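Local structure of putative pyridoxamine 5-phosphate-dependent dehydrase, Wbdk (Escherichia coli, 2GMS) at residues E164-T169 with H190-M195; F30-Y35 with N250-E255; K130-V135 with I156-D161; I4-A9 with L369-H374. The protein removes the C3'-hydroxyl group of GDP-4-keto-6-deoxy-D-mannose by a combined transamination and deoxygenation during synthesis of the O-antigen sugar L-colitose. All blocks are in the same frame, centred on the assembly; numbering follows the deposited sequence.

Contact 1 of 4, residues E164-T169 with H190-M195. With P0P ([4-(dihydroxymethyl)-5-hydroxy-6-methylpyridin-3-yl]methyl dihydrogen phosphate), chain D.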
# COMPACT_ATOMS: atom_id res chain seq x y z
N GLU A 164 10.01 14.19 6.12
CA GLU A 164 10.15 14.93 7.39
C GLU A 164 10.35 16.42 7.20
O GLU A 164 10.40 17.17 8.19
CB GLU A 164 11.37 14.44 8.19
CG GLU A 164 11.22 12.97 8.65
CD GLU A 164 12.48 12.41 9.29
OE1 GLU A 164 13.48 13.08 9.48
OE2 GLU A 164 12.38 11.14 9.59
N SER A 165 10.50 16.85 5.95
CA SER A 165 10.79 18.24 5.71
C SER A 165 9.82 19.04 4.85
O SER A 165 10.19 20.01 4.18
CB SER A 165 12.26 18.42 5.34
OG SER A 165 13.09 17.71 6.26
N MET A 166 8.56 18.65 4.91
CA MET A 166 7.61 19.40 4.17
C MET A 166 7.73 20.86 4.59
O MET A 166 7.74 21.17 5.78
CB MET A 166 6.20 18.94 4.53
CG MET A 166 5.15 19.82 3.86
SD MET A 166 3.45 19.29 4.21
CE MET A 166 3.33 17.83 3.14
N GLY A 167 7.79 21.76 3.61
CA GLY A 167 7.86 23.17 3.92
C GLY A 167 9.27 23.75 4.03
O GLY A 167 9.44 24.96 4.16
N ALA A 168 10.29 22.91 3.98
CA ALA A 168 11.62 23.46 4.06
C ALA A 168 12.01 24.06 2.71
O ALA A 168 11.50 23.64 1.65
CB ALA A 168 12.61 22.37 4.47
N THR A 169 12.90 25.04 2.74
CA THR A 169 13.35 25.65 1.52
C THR A 169 14.86 25.78 1.54
O THR A 169 15.49 25.81 2.60
CB THR A 169 12.76 27.06 1.26
OG1 THR A 169 13.17 27.98 2.27
CG2 THR A 169 11.25 26.98 1.19
N HIS A 190 2.85 14.78 11.34
CA HIS A 190 3.82 15.30 10.42
C HIS A 190 3.49 16.77 10.29
O HIS A 190 2.68 17.24 11.07
CB HIS A 190 3.72 14.54 9.09
CG HIS A 190 4.50 13.30 9.27
ND1 HIS A 190 5.64 13.02 8.52
CD2 HIS A 190 4.33 12.30 10.20
CE1 HIS A 190 6.10 11.85 8.97
NE2 HIS A 190 5.34 11.39 9.98
N HIS A 191 4.06 17.49 9.34
CA HIS A 191 3.73 18.91 9.16
C HIS A 191 2.22 19.13 8.99
O HIS A 191 1.61 20.05 9.55
CB HIS A 191 4.58 19.56 8.05
CG HIS A 191 6.00 19.72 8.53
ND1 HIS A 191 6.92 18.67 8.45
CD2 HIS A 191 6.61 20.79 9.11
CE1 HIS A 191 8.06 19.14 8.97
NE2 HIS A 191 7.90 20.40 9.37
N ILE A 192 1.61 18.23 8.21
CA ILE A 192 0.17 18.12 7.96
C ILE A 192 -0.21 16.66 8.21
O ILE A 192 0.64 15.75 8.12
CB ILE A 192 -0.33 18.63 6.61
CG1 ILE A 192 0.16 17.77 5.46
CG2 ILE A 192 0.10 20.06 6.42
CD1 ILE A 192 -0.56 18.01 4.12
N ALA A 193 -1.46 16.38 8.54
CA ALA A 193 -1.86 15.01 8.84
C ALA A 193 -3.23 14.67 8.28
O ALA A 193 -4.19 15.41 8.50
CB ALA A 193 -1.86 14.82 10.36
N THR A 194 -3.30 13.54 7.59
CA THR A 194 -4.56 13.11 6.99
C THR A 194 -4.94 11.69 7.38
O THR A 194 -5.59 10.98 6.61
CB THR A 194 -4.42 13.20 5.46
OG1 THR A 194 -3.36 12.37 5.02
CG2 THR A 194 -4.09 14.64 5.05
N MET A 195 -4.53 11.33 8.60
CA MET A 195 -4.68 10.01 9.23
C MET A 195 -3.46 9.22 8.78
O MET A 195 -2.53 8.97 9.54
CB MET A 195 -6.03 9.35 8.90
CG MET A 195 -7.16 10.22 9.42
SD MET A 195 -8.79 9.50 9.13
CE MET A 195 -8.80 9.39 7.31
O3 P0P D . 10.53 9.79 8.26
N1 P0P D . 10.64 8.31 5.03
C2 P0P D . 11.01 8.99 6.09
C2A P0P D . 12.36 9.68 6.13
C3 P0P D . 10.18 9.09 7.17
C4 P0P D . 8.94 8.46 7.12
C4A P0P D . 8.01 8.60 8.30
O4A P0P D . 8.42 9.69 9.09
O4B P0P D . 8.00 7.45 9.09
C5 P0P D . 8.57 7.66 6.02
C6 P0P D . 9.46 7.68 4.97
C5A P0P D . 7.29 7.18 6.06
O4P P0P D . 6.13 7.84 5.84
P P0P D . 4.85 7.01 6.33
O1P P0P D . 4.98 6.85 7.79
O2P P0P D . 3.59 7.97 5.99
O3P P0P D . 4.68 5.59 5.59
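The imidazole of H191 packs against the backbone of E164-T169. The carbonyl O of M166 sits over the centre of one ring face, with H191 CD2 3.5 Å from it. The carbonyl O of E164 comes in at the ring edge, near its plane, 3.2 Å from H191 CE1. The side chains of M166 and H191 run past one another, pointing opposite ways, and their CB atoms lie 3.9 Å apart. M166 reaches further because its CG is anti to the backbone N (chi1 174°). Its thioether then crosses I192 at about a right angle, with SD 3.8 Å from I192 CG1. At the other end of the contact E164 reaches the cofactor derivative: its OE2 accepts from O3 of P0P over 2.6 Å. H190 turns its ring edge to O4A of P0P, a hydroxyl on the hydrated C4A, with CE1 3.2 Å away.

S302 serves both segments. Its OG bonds to the O of M166, and its backbone O pairs with H191 NE2, which fixes the rotation of the ring. E164 OE1 is bonded to L138 N, so both ends of the carboxylate are held. H190 ND1 is bonded to C163 O. Helix 34-47 packs on M166 through F43 and F47. The bend at M166 and G167 is a type II turn, closed by A168 N to S165 O (2.9 Å). H190 is probably the proton donor and acceptor. It occupies the place of the Schiff-base lysine in the active site of aspartate aminotransferase-fold enzymes.

Contact 2 of 4, residues F30-Y35 with N250-E255. With P0P ([4-(dihydroxymethyl)-5-hydroxy-6-methylpyridin-3-yl]methyl dihydrogen phosphate), chain E.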
# COMPACT_ATOMS: atom_id res chain seq x y z
N PHE A 30 -16.71 7.48 -1.26
CA PHE A 30 -15.56 7.21 -0.44
C PHE A 30 -14.22 6.88 -1.08
O PHE A 30 -13.17 7.01 -0.44
CB PHE A 30 -15.94 6.26 0.70
CG PHE A 30 -17.23 6.70 1.37
CD1 PHE A 30 -18.39 5.94 1.20
CD2 PHE A 30 -17.29 7.84 2.17
CE1 PHE A 30 -19.59 6.32 1.81
CE2 PHE A 30 -18.47 8.23 2.80
CZ PHE A 30 -19.62 7.46 2.62
N THR A 31 -14.27 6.46 -2.34
CA THR A 31 -13.09 6.06 -3.11
C THR A 31 -12.41 7.26 -3.75
O THR A 31 -13.07 8.23 -4.13
CB THR A 31 -13.37 4.88 -4.08
OG1 THR A 31 -14.51 5.14 -4.87
CG2 THR A 31 -13.63 3.60 -3.28
N MET A 32 -11.08 7.21 -3.81
CA MET A 32 -10.29 8.30 -4.38
C MET A 32 -11.03 8.97 -5.55
O MET A 32 -11.46 8.32 -6.51
CB MET A 32 -8.89 7.77 -4.74
CG MET A 32 -8.10 8.58 -5.76
SD MET A 32 -6.70 7.62 -6.39
CE MET A 32 -7.23 7.31 -8.11
N GLY A 33 -11.24 10.29 -5.46
CA GLY A 33 -11.95 10.92 -6.53
C GLY A 33 -11.61 12.38 -6.64
O GLY A 33 -10.43 12.74 -6.75
N GLU A 34 -12.66 13.20 -6.59
CA GLU A 34 -12.57 14.65 -6.69
C GLU A 34 -11.73 15.32 -5.63
O GLU A 34 -10.95 16.19 -6.00
CB GLU A 34 -13.90 15.42 -6.77
CG GLU A 34 -14.97 14.81 -7.70
CD GLU A 34 -16.34 15.27 -7.30
OE1 GLU A 34 -16.56 16.37 -6.80
OE2 GLU A 34 -17.27 14.35 -7.52
N TYR A 35 -11.95 14.98 -4.33
CA TYR A 35 -11.16 15.61 -3.29
C TYR A 35 -9.67 15.32 -3.44
O TYR A 35 -8.80 16.18 -3.30
CB TYR A 35 -11.64 15.24 -1.88
CG TYR A 35 -12.87 16.02 -1.59
CD1 TYR A 35 -12.79 17.35 -1.19
CD2 TYR A 35 -14.13 15.46 -1.80
CE1 TYR A 35 -13.95 18.10 -0.94
CE2 TYR A 35 -15.29 16.18 -1.56
CZ TYR A 35 -15.20 17.50 -1.12
OH TYR A 35 -16.34 18.22 -0.88
N ASN A 250 -2.05 -1.30 -5.66
CA ASN A 250 -3.25 -0.59 -5.27
C ASN A 250 -2.80 0.16 -4.03
O ASN A 250 -2.77 -0.41 -2.95
CB ASN A 250 -4.58 -1.36 -5.07
CG ASN A 250 -5.67 -0.47 -4.48
OD1 ASN A 250 -5.49 0.75 -4.34
ND2 ASN A 250 -6.82 -1.04 -4.11
N VAL A 251 -2.37 1.41 -4.21
CA VAL A 251 -1.93 2.21 -3.09
C VAL A 251 -2.71 3.51 -3.05
O VAL A 251 -2.19 4.57 -2.65
CB VAL A 251 -0.41 2.46 -2.96
CG1 VAL A 251 0.30 1.19 -2.55
CG2 VAL A 251 0.23 2.98 -4.24
N ARG A 252 -3.96 3.45 -3.49
CA ARG A 252 -4.74 4.67 -3.51
C ARG A 252 -5.05 5.19 -2.11
O ARG A 252 -5.19 4.39 -1.19
CB ARG A 252 -6.07 4.43 -4.18
CG ARG A 252 -5.99 4.13 -5.67
CD ARG A 252 -7.39 3.86 -6.23
NE ARG A 252 -8.08 2.78 -5.53
CZ ARG A 252 -8.92 1.89 -6.08
NH1 ARG A 252 -9.26 1.93 -7.36
NH2 ARG A 252 -9.45 0.94 -5.32
N PRO A 253 -5.18 6.51 -1.97
CA PRO A 253 -5.54 7.07 -0.68
C PRO A 253 -7.07 7.11 -0.64
O PRO A 253 -7.76 7.01 -1.66
CB PRO A 253 -5.05 8.52 -0.68
CG PRO A 253 -5.01 8.90 -2.15
CD PRO A 253 -4.91 7.60 -2.94
N LEU A 254 -7.61 7.29 0.55
CA LEU A 254 -9.05 7.39 0.66
C LEU A 254 -9.47 8.80 0.28
O LEU A 254 -8.74 9.79 0.52
CB LEU A 254 -9.52 7.14 2.10
CG LEU A 254 -9.34 5.69 2.54
CD1 LEU A 254 -9.87 5.54 3.96
CD2 LEU A 254 -10.12 4.78 1.60
N GLU A 255 -10.65 8.89 -0.28
CA GLU A 255 -11.17 10.20 -0.62
C GLU A 255 -11.16 11.15 0.60
O GLU A 255 -10.88 12.34 0.48
CB GLU A 255 -12.58 10.05 -1.19
CG GLU A 255 -13.14 11.40 -1.60
CD GLU A 255 -12.59 11.91 -2.90
OE1 GLU A 255 -11.48 11.66 -3.34
OE2 GLU A 255 -13.45 12.70 -3.50
O3 P0P E . -11.11 -9.32 -7.97
N1 P0P E . -7.91 -10.03 -6.57
C2 P0P E . -9.06 -10.21 -7.21
C2A P0P E . -9.43 -11.54 -7.81
C3 P0P E . -9.94 -9.17 -7.32
C4 P0P E . -9.63 -7.93 -6.76
C4A P0P E . -10.64 -6.79 -6.87
O4A P0P E . -11.90 -7.31 -7.19
O4B P0P E . -10.28 -5.89 -7.87
C5 P0P E . -8.39 -7.73 -6.11
C6 P0P E . -7.58 -8.85 -6.01
C5A P0P E . -8.27 -6.53 -5.51
O4P P0P E . -8.75 -6.12 -4.32
P P0P E . -8.68 -4.53 -4.13
O1P P0P E . -9.55 -3.88 -5.12
O2P P0P E . -9.30 -4.24 -2.69
O3P P0P E . -7.18 -3.95 -4.27
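E255 OE1 is gripped by two backbone N-H groups, G33 N and V36 N. The modelled 2.5 Å from G33 N to OE1 is doubtfully short. The sounder bond is to the other carboxylate oxygen, OE2, which accepts from Y35 N over 2.9 Å. G33 N and Y35 N approach from opposite faces of the carboxylate, 53° and 43° out of its plane. The carboxylate thus takes N-H groups of G33, Y35 and V36 at the start of helix 34-47, whose N-cap residue is G33. The helix end would be expected to favour its negative charge. E255 gets there with CG anti to its own N (chi1 -178°) and a bend at the next bond. OE2 also lies at the edge of the Y35 ring, 3.3 Å from CD2.

The backbones add one bond, E255 N to F30 O (3.1 Å). M32 SD crosses the R252 chain at about a right angle, 3.6 Å from R252 CG. It also touches P253 CD.

N250 ND2 bonds to O3P of the P0P held by the second subunit and to that subunit's E196. N250 OD1 accepts from R252 N in an Asx turn. R252 forms a salt bridge with the same E196. L254 is the N-cap of helix 255-286, so the contact joins the starts of two helices. Y35 packs between helix 15-27 and helix 255-286.

Contact 3 of 4, residues K130-V135 with I156-D161. With P0P ([4-(dihydroxymethyl)-5-hydroxy-6-methylpyridin-3-yl]methyl dihydrogen phosphate), chain D.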
# COMPACT_ATOMS: atom_id res chain seq x y z
N LYS A 130 24.36 5.52 -10.30
CA LYS A 130 23.23 5.84 -11.17
C LYS A 130 22.21 6.82 -10.56
O LYS A 130 21.49 7.52 -11.26
CB LYS A 130 22.55 4.52 -11.53
CG LYS A 130 23.48 3.60 -12.31
CD LYS A 130 23.66 4.13 -13.73
CE LYS A 130 25.12 4.22 -14.18
NZ LYS A 130 25.49 5.51 -14.84
N ALA A 131 22.14 6.85 -9.24
CA ALA A 131 21.20 7.70 -8.53
C ALA A 131 21.63 7.94 -7.09
O ALA A 131 22.37 7.16 -6.46
CB ALA A 131 19.83 7.03 -8.49
N ILE A 132 21.15 9.07 -6.61
CA ILE A 132 21.41 9.48 -5.27
C ILE A 132 20.08 9.77 -4.61
O ILE A 132 19.30 10.62 -5.06
CB ILE A 132 22.27 10.73 -5.21
CG1 ILE A 132 23.63 10.43 -5.81
CG2 ILE A 132 22.37 11.20 -3.75
CD1 ILE A 132 24.45 11.68 -6.04
N LEU A 133 19.80 9.02 -3.57
CA LEU A 133 18.56 9.24 -2.89
C LEU A 133 18.84 9.98 -1.61
O LEU A 133 19.28 9.37 -0.64
CB LEU A 133 17.84 7.91 -2.63
CG LEU A 133 16.67 8.00 -1.65
CD1 LEU A 133 15.61 8.96 -2.16
CD2 LEU A 133 16.04 6.62 -1.53
N THR A 134 18.59 11.30 -1.63
CA THR A 134 18.80 12.16 -0.48
C THR A 134 17.58 12.13 0.43
O THR A 134 16.48 11.85 -0.00
CB THR A 134 19.12 13.62 -0.85
OG1 THR A 134 18.04 14.22 -1.56
CG2 THR A 134 20.40 13.71 -1.65
N VAL A 135 17.81 12.45 1.70
CA VAL A 135 16.78 12.50 2.70
C VAL A 135 16.94 13.83 3.43
O VAL A 135 18.04 14.16 3.86
CB VAL A 135 16.90 11.29 3.66
CG1 VAL A 135 15.96 11.39 4.85
CG2 VAL A 135 16.70 9.96 2.94
N ILE A 156 23.28 11.26 -13.32
CA ILE A 156 22.90 10.64 -12.10
C ILE A 156 21.58 11.24 -11.73
O ILE A 156 21.40 12.45 -11.83
CB ILE A 156 23.95 10.95 -11.04
CG1 ILE A 156 25.27 10.34 -11.50
CG2 ILE A 156 23.56 10.45 -9.66
CD1 ILE A 156 26.47 10.74 -10.66
N ILE A 157 20.67 10.38 -11.35
CA ILE A 157 19.35 10.79 -10.92
C ILE A 157 19.37 11.20 -9.46
O ILE A 157 19.87 10.48 -8.60
CB ILE A 157 18.37 9.63 -11.07
CG1 ILE A 157 18.23 9.32 -12.56
CG2 ILE A 157 17.01 10.03 -10.48
CD1 ILE A 157 17.90 7.87 -12.83
N LEU A 158 18.79 12.35 -9.19
CA LEU A 158 18.71 12.81 -7.84
C LEU A 158 17.29 12.61 -7.36
O LEU A 158 16.35 13.03 -8.04
CB LEU A 158 19.00 14.31 -7.75
CG LEU A 158 18.80 14.84 -6.33
CD1 LEU A 158 19.86 14.26 -5.39
CD2 LEU A 158 18.94 16.36 -6.31
N LEU A 159 17.15 11.98 -6.21
CA LEU A 159 15.84 11.76 -5.64
C LEU A 159 15.80 12.33 -4.24
O LEU A 159 16.84 12.50 -3.59
CB LEU A 159 15.46 10.28 -5.62
CG LEU A 159 15.46 9.66 -7.00
CD1 LEU A 159 15.38 8.16 -6.81
CD2 LEU A 159 14.22 10.13 -7.79
N GLU A 160 14.58 12.59 -3.76
CA GLU A 160 14.38 13.10 -2.42
C GLU A 160 13.29 12.41 -1.62
O GLU A 160 12.14 12.30 -2.05
CB GLU A 160 13.98 14.59 -2.39
CG GLU A 160 15.05 15.61 -2.79
CD GLU A 160 14.50 17.00 -2.71
OE1 GLU A 160 14.39 17.59 -1.64
OE2 GLU A 160 14.10 17.47 -3.87
N ASP A 161 13.65 12.00 -0.41
CA ASP A 161 12.67 11.50 0.52
C ASP A 161 12.47 12.74 1.40
O ASP A 161 13.35 13.09 2.20
CB ASP A 161 13.14 10.29 1.35
CG ASP A 161 12.17 9.90 2.43
OD1 ASP A 161 11.37 10.70 2.93
OD2 ASP A 161 12.26 8.63 2.80
O3 P0P D . 10.53 9.79 8.26
N1 P0P D . 10.64 8.31 5.03
C2 P0P D . 11.01 8.99 6.09
C2A P0P D . 12.36 9.68 6.13
C3 P0P D . 10.18 9.09 7.17
C4 P0P D . 8.94 8.46 7.12
C4A P0P D . 8.01 8.60 8.30
O4A P0P D . 8.42 9.69 9.09
O4B P0P D . 8.00 7.45 9.09
C5 P0P D . 8.57 7.66 6.02
C6 P0P D . 9.46 7.68 4.97
C5A P0P D . 7.29 7.18 6.06
O4P P0P D . 6.13 7.84 5.84
P P0P D . 4.85 7.01 6.33
O1P P0P D . 4.98 6.85 7.79
O2P P0P D . 3.59 7.97 5.99
O3P P0P D . 4.68 5.59 5.59
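Strands 129-135 and 157-161 are the two parallel strands of a beta-alpha-beta unit, with helix 144-151 between them in the chain. They are neighbours in the large mixed sheet, where the two segments run 25° apart. A131 pairs with I157, and the register continues without a break to V135 with D161. Successive bonds alternate from one strand to the other. I132 N donates to I157 O over 2.8 Å, nearly straight onto the carbonyl (C=O...N angle 174°). L159 N returns to I132 O over 2.8 Å, and D161 N to T134 O over 2.9 Å.

L159 O takes two donors from one residue, T134 N and T134 OG1, the hydroxyl lying 2.9 Å away. A chi1 of 62° places OG1 between the backbone N and the carbonyl carbon, which turns it onto the neighbouring strand. T134 CG2 meets L158 CD1 on the same face, where helix 144-151 supplies F144 and I147. On the face of A131, L133 and L159, L133 CD1 lies against L159 CB at 3.7 Å. M65 of helix 58-68 covers both leucines.

The C-terminal end of the pair leads into the cofactor site. D161 OD2 lies 2.8 Å from the pyridine N1 of P0P. Bonds from T93 and N62 to OD2, and from C163 N to OD1, position the carboxylate. V135 CG2 lies beside D161 CB, at 3.9 Å. An aspartate at a strand end, facing the pyridine nitrogen, is a hallmark of the aspartate aminotransferase fold.

Contact 4 of 4, residues I4-A9 with L369-H374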
# COMPACT_ATOMS: atom_id res chain seq x y z
N ILE A 4 1.97 14.01 30.75
CA ILE A 4 3.08 14.44 29.94
C ILE A 4 3.16 15.95 29.95
O ILE A 4 2.18 16.64 29.69
CB ILE A 4 2.93 13.99 28.49
CG1 ILE A 4 2.75 12.49 28.43
CG2 ILE A 4 4.17 14.38 27.68
CD1 ILE A 4 4.07 11.76 28.60
N ASN A 5 4.33 16.46 30.24
CA ASN A 5 4.56 17.87 30.25
C ASN A 5 4.97 18.38 28.86
O ASN A 5 4.74 19.54 28.52
CB ASN A 5 5.65 18.23 31.28
CG ASN A 5 5.09 18.24 32.69
OD1 ASN A 5 3.95 18.68 32.91
ND2 ASN A 5 5.89 17.80 33.64
N TYR A 6 5.58 17.53 28.06
CA TYR A 6 6.07 17.92 26.75
C TYR A 6 6.03 16.73 25.81
O TYR A 6 6.92 15.86 25.84
CB TYR A 6 7.53 18.42 26.92
CG TYR A 6 8.21 19.05 25.72
CD1 TYR A 6 9.32 19.87 25.91
CD2 TYR A 6 7.80 18.84 24.40
CE1 TYR A 6 10.01 20.47 24.86
CE2 TYR A 6 8.48 19.42 23.32
CZ TYR A 6 9.59 20.24 23.55
OH TYR A 6 10.27 20.83 22.50
N PRO A 7 4.98 16.68 25.01
CA PRO A 7 4.73 15.57 24.12
C PRO A 7 5.47 15.66 22.81
O PRO A 7 5.83 16.74 22.33
CB PRO A 7 3.23 15.60 23.83
CG PRO A 7 2.78 17.01 24.17
CD PRO A 7 3.83 17.61 25.09
N LEU A 8 5.70 14.49 22.25
CA LEU A 8 6.39 14.46 20.99
C LEU A 8 5.43 14.92 19.92
O LEU A 8 5.83 15.65 19.02
CB LEU A 8 6.89 13.05 20.66
CG LEU A 8 8.16 12.66 21.40
CD1 LEU A 8 8.35 11.16 21.32
CD2 LEU A 8 9.35 13.40 20.81
N ALA A 9 4.17 14.48 20.05
CA ALA A 9 3.12 14.79 19.08
C ALA A 9 1.90 15.58 19.55
O ALA A 9 1.63 15.76 20.74
CB ALA A 9 2.64 13.52 18.36
N LEU A 369 19.40 11.97 20.59
CA LEU A 369 18.03 11.96 21.04
C LEU A 369 17.27 13.12 20.44
O LEU A 369 17.89 14.08 20.00
CB LEU A 369 17.75 11.68 22.53
CG LEU A 369 18.54 12.54 23.49
CD1 LEU A 369 18.81 13.91 22.89
CD2 LEU A 369 17.73 12.69 24.77
N PHE A 370 15.95 13.02 20.45
CA PHE A 370 15.07 13.99 19.86
C PHE A 370 13.82 14.22 20.72
O PHE A 370 13.28 13.26 21.31
CB PHE A 370 14.68 13.30 18.51
CG PHE A 370 13.50 13.78 17.72
CD1 PHE A 370 13.68 14.64 16.64
CD2 PHE A 370 12.21 13.37 18.03
CE1 PHE A 370 12.60 15.08 15.88
CE2 PHE A 370 11.11 13.81 17.29
CZ PHE A 370 11.31 14.67 16.21
N VAL A 371 13.38 15.50 20.79
CA VAL A 371 12.15 15.96 21.46
C VAL A 371 11.32 16.66 20.39
O VAL A 371 11.87 17.07 19.35
CB VAL A 371 12.32 16.81 22.71
CG1 VAL A 371 13.04 15.99 23.78
CG2 VAL A 371 13.09 18.08 22.37
N GLY A 372 10.02 16.76 20.60
CA GLY A 372 9.17 17.31 19.56
C GLY A 372 9.13 18.82 19.39
O GLY A 372 9.53 19.58 20.29
N ASN A 373 8.64 19.19 18.20
CA ASN A 373 8.38 20.56 17.76
C ASN A 373 6.95 20.46 17.25
O ASN A 373 6.59 19.40 16.75
CB ASN A 373 9.36 21.21 16.75
CG ASN A 373 9.17 22.71 16.63
OD1 ASN A 373 8.57 23.33 17.52
ND2 ASN A 373 9.69 23.31 15.53
N HIS A 374 6.14 21.48 17.47
CA HIS A 374 4.75 21.45 17.08
C HIS A 374 4.34 22.77 16.48
O HIS A 374 5.05 23.74 16.62
CB HIS A 374 3.83 21.20 18.31
CG HIS A 374 4.28 20.13 19.25
ND1 HIS A 374 4.38 18.81 18.84
CD2 HIS A 374 4.65 20.20 20.55
CE1 HIS A 374 4.84 18.12 19.87
NE2 HIS A 374 5.01 18.91 20.92
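The run from Y6 to A9 is directed 76° from that of F370 to H374, and the backbones come nearest at L8 and G372, whose CA atoms are 4.2 Å apart. G372 has no side chain, and this allows the close approach. The phenol of Y6 reaches across to the carbonyl of G372. Its OH donates to G372 O over 2.6 Å, almost in line with the carbonyl (170°), and the acceptor lies in the plane of the ring. With CG anti to the backbone N (chi1 -173°), the ring extends to the strand. Y6 OH also touches V371 CG2 at 3.9 Å. F306 of strand 305-310 and L385 of helix 379-388 pack on both Y6 and V371.

L8 leads away at CB, but its CD2 methyl turns back onto the strand. It sits 3.4 Å from G372 N and 4.0 Å from F370 CE2. H374 brings its ring edge to the backbone at P7 and L8. NE2 donates to P7 O over 2.7 Å, but the bond is weak. The N of L8 is bonded to E331, a residue that probably binds the nucleotide sugar.

N373 faces the other way, with its amide bonded to R275, W303 and N278. The chemistry is thus mixed: a strong phenol bond and a weak imidazole bond to main-chain oxygens, with aliphatic packing beside them. The Y6 phenol satisfies the carbonyl of G372, and H374 bonds only weakly to that of P7. Side chains, rather than strand pairing, join the N-terminal arm to the strand end.

Contacts 1, 3 and 4 are buried, while contact 2 is partly buried and lies close to the second subunit. Contacts 1 and 3 touch the same P0P: contact 3 reaches its ring nitrogen, contact 1 its O3 and C4A side. Contact 2 meets the phosphate of the other P0P through N250, so the two subunits share each site. Side chains of contact 1 pack on helices 34-47 and 255-286, whose starts contact 2 joins. Main-chain bonds dominate contact 3, as befits neighbouring strands of the central sheet. Contact 1 relies on packing and outside partners, contact 2 on a carboxylate at a helix start. Contact 4 uses side chains to bind carbonyls.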